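Local coordinates for aspartokinase (Synechocystis, PDB 3L76), which probably catalyses the ATP-dependent phosphorylation of the beta-carboxyl group of aspartate, and binds lysine and threonine at its ACT domains, at residues A[386-391]-A[397-402]; A[444-449]-A[558-563]; A[452-457]-A[479-484]. All coordinates share one frame; numbering follows the deposited sequence.

Contact 1. Residues A[386-391]-A[397-402]. With THR (threonine), chain D.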
loop_
_atom_site.group_PDB
_atom_site.type_symbol
_atom_site.label_atom_id
_atom_site.label_comp_id
_atom_site.label_asym_id
_atom_site.label_seq_id
_atom_site.Cartn_x
_atom_site.Cartn_y
_atom_site.Cartn_z
ATOM N N ILE A 386 22.019 -8.352 -44.911
ATOM C CA ILE A 386 22.871 -7.562 -44.034
ATOM C C ILE A 386 24.345 -7.850 -44.332
ATOM O O ILE A 386 24.795 -8.980 -44.222
ATOM C CB ILE A 386 22.586 -7.883 -42.554
ATOM C CG1 ILE A 386 21.088 -7.757 -42.265
ATOM C CG2 ILE A 386 23.457 -6.998 -41.640
ATOM C CD1 ILE A 386 20.670 -8.267 -40.912
ATOM N N GLU A 387 25.092 -6.811 -44.681
ATOM C CA GLU A 387 26.485 -6.953 -45.065
ATOM C C GLU A 387 27.395 -6.820 -43.861
ATOM O O GLU A 387 28.193 -7.698 -43.584
ATOM C CB GLU A 387 26.855 -5.933 -46.144
ATOM C CG GLU A 387 26.050 -6.101 -47.413
ATOM C CD GLU A 387 26.514 -5.211 -48.553
ATOM O OE1 GLU A 387 27.609 -4.618 -48.449
ATOM O OE2 GLU A 387 25.767 -5.109 -49.551
ATOM N N MET A 388 27.255 -5.725 -43.133
ATOM C CA MET A 388 28.033 -5.524 -41.930
ATOM C C MET A 388 27.154 -5.169 -40.722
ATOM O O MET A 388 26.025 -4.706 -40.882
ATOM C CB MET A 388 29.077 -4.439 -42.173
ATOM C CG MET A 388 30.130 -4.837 -43.186
ATOM S SD MET A 388 31.630 -3.843 -43.037
ATOM C CE MET A 388 31.047 -2.257 -43.620
ATOM N N ILE A 389 27.700 -5.362 -39.523
ATOM C CA ILE A 389 26.991 -5.084 -38.282
ATOM C C ILE A 389 27.893 -4.505 -37.216
ATOM O O ILE A 389 28.993 -4.999 -36.997
ATOM C CB ILE A 389 26.297 -6.359 -37.677
ATOM C CG1 ILE A 389 25.388 -7.028 -38.703
ATOM C CG2 ILE A 389 25.454 -5.997 -36.434
ATOM C CD1 ILE A 389 24.864 -8.377 -38.258
ATOM N N SER A 390 27.395 -3.478 -36.528
ATOM C CA SER A 390 28.140 -2.817 -35.467
ATOM C C SER A 390 27.187 -2.320 -34.377
ATOM O O SER A 390 26.242 -1.558 -34.653
ATOM C CB SER A 390 28.931 -1.641 -36.038
ATOM O OG SER A 390 29.721 -1.017 -35.047
ATOM N N THR A 391 27.433 -2.755 -33.144
ATOM C CA THR A 391 26.660 -2.287 -32.004
ATOM C C THR A 391 27.375 -1.265 -31.115
ATOM O O THR A 391 28.597 -1.296 -30.940
ATOM C CB THR A 391 26.161 -3.440 -31.114
ATOM O OG1 THR A 391 27.272 -4.232 -30.677
ATOM C CG2 THR A 391 25.177 -4.298 -31.873
ATOM N N SER A 397 23.784 -0.906 -35.672
ATOM C CA SER A 397 23.965 -0.405 -37.037
ATOM C C SER A 397 24.215 -1.537 -38.025
ATOM O O SER A 397 24.885 -2.522 -37.707
ATOM C CB SER A 397 25.094 0.618 -37.120
ATOM O OG SER A 397 24.947 1.666 -36.174
ATOM N N CYS A 398 23.638 -1.394 -39.212
ATOM C CA CYS A 398 23.784 -2.369 -40.277
ATOM C C CYS A 398 24.199 -1.669 -41.561
ATOM O O CYS A 398 23.745 -0.561 -41.856
ATOM C CB CYS A 398 22.474 -3.114 -40.515
ATOM S SG CYS A 398 22.054 -4.341 -39.281
ATOM N N VAL A 399 25.077 -2.304 -42.327
ATOM C CA VAL A 399 25.404 -1.753 -43.632
ATOM C C VAL A 399 24.668 -2.586 -44.650
ATOM O O VAL A 399 24.656 -3.812 -44.550
ATOM C CB VAL A 399 26.918 -1.735 -43.896
ATOM C CG1 VAL A 399 27.206 -1.190 -45.271
ATOM C CG2 VAL A 399 27.613 -0.902 -42.842
ATOM N N ILE A 400 24.011 -1.921 -45.595
ATOM C CA ILE A 400 23.220 -2.623 -46.608
ATOM C C ILE A 400 23.436 -2.050 -48.008
ATOM O O ILE A 400 23.952 -0.943 -48.186
ATOM C CB ILE A 400 21.700 -2.567 -46.313
ATOM C CG1 ILE A 400 21.236 -1.122 -46.186
ATOM C CG2 ILE A 400 21.337 -3.340 -45.044
ATOM C CD1 ILE A 400 19.756 -0.966 -46.423
ATOM N N ASP A 401 23.042 -2.812 -49.013
ATOM C CA ASP A 401 23.033 -2.276 -50.355
ATOM C C ASP A 401 22.123 -1.049 -50.405
ATOM O O ASP A 401 20.941 -1.124 -50.053
ATOM C CB ASP A 401 22.531 -3.316 -51.351
ATOM C CG ASP A 401 22.860 -2.955 -52.803
ATOM O OD1 ASP A 401 22.526 -1.835 -53.252
ATOM O OD2 ASP A 401 23.439 -3.813 -53.501
ATOM N N GLN A 402 22.677 0.070 -50.868
ATOM C CA GLN A 402 21.929 1.316 -51.009
ATOM C C GLN A 402 20.570 1.115 -51.668
ATOM O O GLN A 402 19.603 1.787 -51.326
ATOM C CB GLN A 402 22.733 2.339 -51.811
ATOM C CG GLN A 402 21.900 3.491 -52.364
ATOM C CD GLN A 402 21.116 4.214 -51.287
ATOM O OE1 GLN A 402 21.488 4.194 -50.113
ATOM N NE2 GLN A 402 20.021 4.851 -51.679
HETATM N N THR D . 23.953 -11.776 -44.569
HETATM C CA THR D . 23.355 -12.537 -43.474
HETATM C C THR D . 21.963 -12.004 -43.181
HETATM O O THR D . 21.565 -10.955 -43.720
HETATM C CB THR D . 24.187 -12.466 -42.187
HETATM O OG1 THR D . 24.292 -11.097 -41.761
HETATM C CG2 THR D . 25.589 -13.068 -42.408
HETATM O OXT THR D . 21.227 -12.630 -42.405
HETATM O O HOH W 1 26.296 1.189 -33.701
#
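Met388, Ile389 and Ser390 pair antiparallel with Val399, Cys398 and Ser397, the axes of the two strands approaching to 4.7 Å at 162°, as neighbouring strands of an ACT domain hairpin. Ser390 and Ser397 are bonded through both backbone groups, and Val399 N donates to Met388 O. At the other end the register slips: Glu387 N also bonds to Val399 O, at 3.0 Å and nearly in line with the carbonyl, so Glu387 and Met388 share one opposite residue in a classic beta bulge. On the face carrying Met388, Ser390, Ser397 and Val399, the Met388 and Val399 side chains run side by side. A bend at the thioether, chi3 -70°, folds the Met388 methyl back over its neighbour, with CE 3.8 Å from Val399 CG2. The other face belongs to Ile389 and Cys398. Here Ile386 CG2 lies 3.8 Å from Cys398 SG, and Phe376 of helix 371-381 covers all three residues. At the turn end of the hairpin a water bridges the strands, donating to Ser390 O and accepting from Ser397 OG, at 2.9 Å in each case. Near the bulge the carboxylates of Glu387 and Asp401 come fairly close, though Asp401 is salt-bridged to Arg403. Just before the bulge, Ile386 offers its backbone to a bound threonine: Ile386 N donates to the ligand's O at 2.9 Å, and Ile386 O accepts from its amino group. Both bonds go to the ligand's carboxylate and amino group, so this edge recognises the part common to amino acids and by itself would not tell threonine from another.

Contact 2. Residues A[444-449]-A[558-563]. With THR (threonine), chain C; LYS (lysine), chain E.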
loop_
_atom_site.group_PDB
_atom_site.type_symbol
_atom_site.label_atom_id
_atom_site.label_comp_id
_atom_site.label_asym_id
_atom_site.label_seq_id
_atom_site.Cartn_x
_atom_site.Cartn_y
_atom_site.Cartn_z
ATOM N N GLN A 444 31.972 -10.401 -19.645
ATOM C CA GLN A 444 31.394 -10.888 -20.886
ATOM C C GLN A 444 32.189 -12.020 -21.503
ATOM O O GLN A 444 33.370 -12.171 -21.236
ATOM C CB GLN A 444 31.286 -9.745 -21.879
ATOM C CG GLN A 444 29.929 -9.633 -22.530
ATOM C CD GLN A 444 28.930 -8.866 -21.689
ATOM O OE1 GLN A 444 28.406 -7.842 -22.101
ATOM N NE2 GLN A 444 28.677 -9.361 -20.498
ATOM N N ALA A 445 31.527 -12.811 -22.333
ATOM C CA ALA A 445 32.200 -13.840 -23.116
ATOM C C ALA A 445 32.020 -13.603 -24.617
ATOM O O ALA A 445 30.939 -13.254 -25.086
ATOM C CB ALA A 445 31.672 -15.219 -22.737
ATOM N N GLN A 446 33.083 -13.799 -25.378
ATOM C CA GLN A 446 32.975 -13.701 -26.826
ATOM C C GLN A 446 32.526 -15.028 -27.410
ATOM O O GLN A 446 33.015 -16.082 -27.029
ATOM C CB GLN A 446 34.307 -13.289 -27.427
ATOM C CG GLN A 446 34.342 -13.303 -28.941
ATOM C CD GLN A 446 35.762 -13.231 -29.468
ATOM O OE1 GLN A 446 36.166 -12.238 -30.056
ATOM N NE2 GLN A 446 36.530 -14.282 -29.235
ATOM N N ILE A 447 31.567 -14.977 -28.316
ATOM C CA ILE A 447 31.150 -16.170 -29.027
ATOM C C ILE A 447 31.060 -15.845 -30.508
ATOM O O ILE A 447 30.352 -14.928 -30.909
ATOM C CB ILE A 447 29.786 -16.697 -28.548
ATOM C CG1 ILE A 447 29.801 -16.938 -27.044
ATOM C CG2 ILE A 447 29.422 -17.984 -29.292
ATOM C CD1 ILE A 447 28.510 -17.501 -26.526
ATOM N N ALA A 448 31.785 -16.598 -31.319
ATOM C CA ALA A 448 31.771 -16.367 -32.743
ATOM C C ALA A 448 31.202 -17.559 -33.452
ATOM O O ALA A 448 31.472 -18.707 -33.108
ATOM C CB ALA A 448 33.159 -16.059 -33.267
ATOM N N ILE A 449 30.398 -17.275 -34.458
ATOM C CA ILE A 449 29.922 -18.329 -35.300
ATOM C C ILE A 449 30.542 -18.193 -36.702
ATOM O O ILE A 449 30.227 -17.287 -37.466
ATOM C CB ILE A 449 28.371 -18.484 -35.188
ATOM C CG1 ILE A 449 27.735 -18.723 -36.531
ATOM C CG2 ILE A 449 27.730 -17.322 -34.415
ATOM C CD1 ILE A 449 27.970 -20.125 -37.045
ATOM N N ILE A 558 44.332 -5.718 -30.107
ATOM C CA ILE A 558 42.920 -5.422 -30.272
ATOM C C ILE A 558 42.238 -6.553 -31.025
ATOM O O ILE A 558 42.500 -6.766 -32.209
ATOM C CB ILE A 558 42.709 -4.091 -31.006
ATOM C CG1 ILE A 558 43.425 -2.957 -30.263
ATOM C CG2 ILE A 558 41.217 -3.802 -31.159
ATOM C CD1 ILE A 558 43.417 -1.648 -31.008
ATOM N N GLU A 559 41.365 -7.281 -30.334
ATOM C CA GLU A 559 40.736 -8.463 -30.913
ATOM C C GLU A 559 39.564 -8.104 -31.819
ATOM O O GLU A 559 39.400 -8.670 -32.894
ATOM C CB GLU A 559 40.277 -9.429 -29.813
ATOM C CG GLU A 559 41.362 -9.831 -28.814
ATOM C CD GLU A 559 40.967 -11.035 -27.968
ATOM O OE1 GLU A 559 40.132 -11.841 -28.435
ATOM O OE2 GLU A 559 41.490 -11.184 -26.841
ATOM N N MET A 560 38.735 -7.174 -31.368
ATOM C CA MET A 560 37.590 -6.737 -32.148
ATOM C C MET A 560 37.375 -5.252 -31.938
ATOM O O MET A 560 37.750 -4.706 -30.910
ATOM C CB MET A 560 36.338 -7.526 -31.756
ATOM C CG MET A 560 36.463 -9.035 -31.908
ATOM S SD MET A 560 34.886 -9.919 -32.049
ATOM C CE MET A 560 34.175 -9.613 -30.437
ATOM N N ILE A 561 36.779 -4.591 -32.922
ATOM C CA ILE A 561 36.409 -3.186 -32.795
ATOM C C ILE A 561 34.980 -3.015 -33.272
ATOM O O ILE A 561 34.574 -3.633 -34.260
ATOM C CB ILE A 561 37.302 -2.271 -33.649
ATOM C CG1 ILE A 561 38.779 -2.501 -33.349
ATOM C CG2 ILE A 561 36.929 -0.817 -33.446
ATOM C CD1 ILE A 561 39.692 -1.938 -34.415
ATOM N N ALA A 562 34.225 -2.182 -32.558
ATOM C CA ALA A 562 32.850 -1.837 -32.939
ATOM C C ALA A 562 32.509 -0.395 -32.571
ATOM O O ALA A 562 33.001 0.157 -31.593
ATOM C CB ALA A 562 31.838 -2.804 -32.323
ATOM N N THR A 563 31.632 0.211 -33.348
ATOM C CA THR A 563 31.519 1.652 -33.288
ATOM C C THR A 563 30.066 2.160 -33.359
ATOM O O THR A 563 29.171 1.464 -33.838
ATOM C CB THR A 563 32.404 2.248 -34.408
ATOM O OG1 THR A 563 33.387 3.126 -33.851
ATOM C CG2 THR A 563 31.592 2.933 -35.447
HETATM N N THR C . 45.185 -6.742 -33.644
HETATM C CA THR C . 45.532 -5.550 -34.430
HETATM C C THR C . 45.932 -4.376 -33.542
HETATM O O THR C . 45.878 -4.478 -32.304
HETATM C CB THR C . 44.395 -5.133 -35.383
HETATM O OG1 THR C . 43.222 -4.793 -34.623
HETATM C CG2 THR C . 44.057 -6.288 -36.316
HETATM O OXT THR C . 46.343 -3.328 -34.056
HETATM N N LYS E . 35.168 10.238 -36.328
HETATM C CA LYS E . 36.214 9.827 -35.402
HETATM C C LYS E . 37.529 9.608 -36.163
HETATM O O LYS E . 37.578 9.713 -37.399
HETATM C CB LYS E . 35.804 8.570 -34.623
HETATM C CG LYS E . 35.399 7.360 -35.494
HETATM C CD LYS E . 35.007 6.151 -34.619
HETATM C CE LYS E . 33.614 6.313 -34.014
HETATM N NZ LYS E . 32.596 6.592 -35.089
HETATM O OXT LYS E . 38.574 9.349 -35.560
#
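Gln446 meets Met560 where two ACT domains pack together, a side-chain contact between strands that share no hydrogen bond and whose nearest CA atoms, those of Gln446 and Met560, are 9.9 Å apart. Along the first segment, Ala445 pairs through its backbone with Val497, Gln446 with Asn524 and Ile447 with Phe495, which places 444-449 between strands 490-498 and 520-533. Only Gln446 crosses the gap. With CG anti to the backbone N (chi1 174°) and the chain extended beyond it, the side chain runs straight at Met560, which comes from the opposite direction. Met560 bends at chi3 (-65°) and lays its methyl along the glutamine, CE being 4.0 Å from Gln446 CG and 4.1 Å from Gln446 CD. Ala494, Met496 and Val571 also press on Met560. With an alanine here instead of the glutamine, the Met560 thioether would probably lose the chain it lies along, leaving a gap and a methyl freer to turn. Glu559 and Met560 both face Val571, a classic beta bulge, and directly before it the backbone clasps a bound threonine: Ile558 N donates to the ligand's O at 3.0 Å.

Contact 3. Residues A[452-457]-A[479-484]; sequences VPDRPG and SQRCRI. With THR (threonine), chain D.
Asp454 and Arg481 form a salt bridge at the rim of a threonine site in an ACT domain, one joining the turn after strand 437-453 to the loop after strand 475-479. Asp454 is the centre of an inverse gamma turn, closed by a weak bond from Arg455 N to Pro453 O. At chi1 -172° its carboxylate points away from its own backbone N, between ligand and arginine, and the rotation about CB-CG turns one oxygen to each. OD2 faces Arg481. The arginine starts off to one side of the contact, but its chain, extended from CG to NE, carries the guanidinium back beside the aspartate. It grips side-on with two nitrogens, both to the same oxygen: Arg481 NE is 2.9 Å from Asp454 OD2, and Arg481 NH2 is 3.2 Å from it. The NE bond is the straighter and uses the anti lone pair of OD2, whereas NH2 approaches on the same anti side but well out of the carboxylate plane. OD2 lies in the plane of the guanidinium, at its edge, while the two flat groups stand 89° apart, so this is not the coplanar fork of two oxygens on two nitrogens. Arg491 adds a second salt bridge to OD2, and the two positive charges would probably keep the aspartate ionised.

That matters because the other oxygen receives the ligand: the amino group of the bound threonine donates to Asp454 OD1 at 2.7 Å, with Asn385 as a further donor to OD1. Arg481 and Arg491 thus lie in the ligand's second shell and are likely to limit the carboxylate's rotation. The ligand's side chain is met from the strand, where Val452 CG1 touches the threonine CG2 at 3.8 Å.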
loop_
_atom_site.group_PDB
_atom_site.type_symbol
_atom_site.label_atom_id
_atom_site.label_comp_id
_atom_site.label_asym_id
_atom_site.label_seq_id
_atom_site.Cartn_x
_atom_site.Cartn_y
_atom_site.Cartn_z
ATOM N N VAL A 452 28.761 -18.076 -41.548
ATOM C CA VAL A 452 27.322 -17.949 -41.710
ATOM C C VAL A 452 27.069 -17.626 -43.165
ATOM O O VAL A 452 27.673 -16.695 -43.709
ATOM C CB VAL A 452 26.734 -16.832 -40.792
ATOM C CG1 VAL A 452 25.247 -16.644 -41.039
ATOM C CG2 VAL A 452 26.978 -17.144 -39.328
ATOM N N PRO A 453 26.197 -18.410 -43.815
ATOM C CA PRO A 453 25.818 -18.133 -45.207
ATOM C C PRO A 453 25.380 -16.681 -45.368
ATOM O O PRO A 453 24.502 -16.213 -44.635
ATOM C CB PRO A 453 24.624 -19.072 -45.440
ATOM C CG PRO A 453 24.835 -20.200 -44.479
ATOM C CD PRO A 453 25.470 -19.564 -43.258
ATOM N N ASP A 454 26.007 -15.972 -46.299
ATOM C CA ASP A 454 25.724 -14.560 -46.487
ATOM C C ASP A 454 24.439 -14.348 -47.316
ATOM O O ASP A 454 24.473 -13.887 -48.455
ATOM C CB ASP A 454 26.938 -13.836 -47.096
ATOM C CG ASP A 454 26.754 -12.319 -47.128
ATOM O OD1 ASP A 454 26.025 -11.819 -46.262
ATOM O OD2 ASP A 454 27.320 -11.623 -47.999
ATOM N N ARG A 455 23.308 -14.699 -46.720
ATOM C CA ARG A 455 22.000 -14.532 -47.352
ATOM C C ARG A 455 20.997 -14.083 -46.303
ATOM O O ARG A 455 21.191 -14.337 -45.118
ATOM C CB ARG A 455 21.537 -15.846 -47.988
ATOM C CG ARG A 455 21.572 -17.038 -47.039
ATOM C CD ARG A 455 21.061 -18.291 -47.719
ATOM N NE ARG A 455 21.716 -19.494 -47.220
ATOM C CZ ARG A 455 21.071 -20.607 -46.902
ATOM N NH1 ARG A 455 19.754 -20.655 -47.021
ATOM N NH2 ARG A 455 21.736 -21.663 -46.461
ATOM N N PRO A 456 19.906 -13.423 -46.734
ATOM C CA PRO A 456 18.925 -12.875 -45.784
ATOM C C PRO A 456 18.370 -13.904 -44.808
ATOM O O PRO A 456 18.182 -15.063 -45.179
ATOM C CB PRO A 456 17.818 -12.340 -46.696
ATOM C CG PRO A 456 18.532 -12.036 -48.019
ATOM C CD PRO A 456 19.514 -13.176 -48.136
ATOM N N GLY A 457 18.136 -13.480 -43.567
ATOM C CA GLY A 457 17.520 -14.331 -42.569
ATOM C C GLY A 457 18.456 -15.154 -41.689
ATOM O O GLY A 457 18.037 -15.701 -40.672
ATOM N N SER A 479 31.697 -8.319 -40.308
ATOM C CA SER A 479 32.474 -7.519 -41.248
ATOM C C SER A 479 32.513 -8.121 -42.654
ATOM O O SER A 479 31.492 -8.193 -43.338
ATOM C CB SER A 479 33.879 -7.265 -40.701
ATOM O OG SER A 479 34.527 -6.261 -41.450
ATOM N N GLN A 480 33.682 -8.570 -43.087
ATOM C CA GLN A 480 33.831 -8.995 -44.482
ATOM C C GLN A 480 33.321 -10.407 -44.772
ATOM O O GLN A 480 33.051 -11.197 -43.863
ATOM C CB GLN A 480 35.290 -8.848 -44.923
ATOM C CG GLN A 480 35.825 -7.404 -44.770
ATOM C CD GLN A 480 34.839 -6.394 -45.338
ATOM O OE1 GLN A 480 34.705 -6.253 -46.553
ATOM N NE2 GLN A 480 34.132 -5.700 -44.460
ATOM N N ARG A 481 33.176 -10.718 -46.051
ATOM C CA ARG A 481 33.038 -12.111 -46.463
ATOM C C ARG A 481 34.310 -12.904 -46.138
ATOM O O ARG A 481 35.428 -12.394 -46.252
ATOM C CB ARG A 481 32.720 -12.208 -47.941
ATOM C CG ARG A 481 31.327 -11.714 -48.248
ATOM C CD ARG A 481 30.956 -11.883 -49.701
ATOM N NE ARG A 481 29.510 -11.937 -49.882
ATOM C CZ ARG A 481 28.905 -12.100 -51.055
ATOM N NH1 ARG A 481 29.623 -12.228 -52.165
ATOM N NH2 ARG A 481 27.578 -12.140 -51.120
ATOM N N CYS A 482 34.120 -14.139 -45.693
ATOM C CA CYS A 482 35.224 -15.057 -45.401
ATOM C C CYS A 482 36.042 -15.362 -46.665
ATOM O O CYS A 482 35.473 -15.589 -47.740
ATOM C CB CYS A 482 34.670 -16.386 -44.877
ATOM S SG CYS A 482 33.594 -16.258 -43.490
ATOM N N ARG A 483 37.367 -15.385 -46.553
ATOM C CA ARG A 483 38.169 -15.874 -47.684
ATOM C C ARG A 483 38.084 -17.409 -47.815
ATOM O O ARG A 483 38.561 -18.166 -46.956
ATOM C CB ARG A 483 39.624 -15.424 -47.575
ATOM C CG ARG A 483 39.786 -14.057 -46.972
ATOM C CD ARG A 483 41.243 -13.698 -46.857
ATOM N NE ARG A 483 41.955 -14.429 -45.806
ATOM C CZ ARG A 483 42.062 -14.007 -44.544
ATOM N NH1 ARG A 483 41.468 -12.872 -44.166
ATOM N NH2 ARG A 483 42.759 -14.720 -43.655
ATOM N N ILE A 484 37.473 -17.847 -48.918
ATOM C CA ILE A 484 37.285 -19.268 -49.233
ATOM C C ILE A 484 37.407 -19.508 -50.750
ATOM O O ILE A 484 36.966 -18.678 -51.548
ATOM C CB ILE A 484 35.915 -19.830 -48.713
ATOM C CG1 ILE A 484 34.732 -19.273 -49.509
ATOM C CG2 ILE A 484 35.725 -19.554 -47.230
ATOM C CD1 ILE A 484 33.441 -20.029 -49.264
HETATM N N THR D . 23.953 -11.776 -44.569
HETATM C CA THR D . 23.355 -12.537 -43.474
HETATM C C THR D . 21.963 -12.004 -43.181
HETATM O O THR D . 21.565 -10.955 -43.720
HETATM C CB THR D . 24.187 -12.466 -42.187
HETATM O OG1 THR D . 24.292 -11.097 -41.761
HETATM C CG2 THR D . 25.589 -13.068 -42.408
HETATM O OXT THR D . 21.227 -12.630 -42.405
#

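How the contacts relate
Following the chain, contact 1 comes first and closes a short hairpin within one ACT domain. Contact 2 then opens at 444-449 and closes more than a hundred residues later at 558-563, joining the next ACT domain to the last. Contact 3, between 452-457 and 479-484, falls entirely within that long span, starting on the same strand 437-453; no two contacts cross. In space contact 1 touches both others. Ser390 OG probably bonds to Thr563 O of contact 2, at 2.8 Å, and Met388 packs on Ser479 and Gln480 of contact 3. Contacts 1 and 3 also hold one threonine from two different ACT domains, so the ligand sits across their junction.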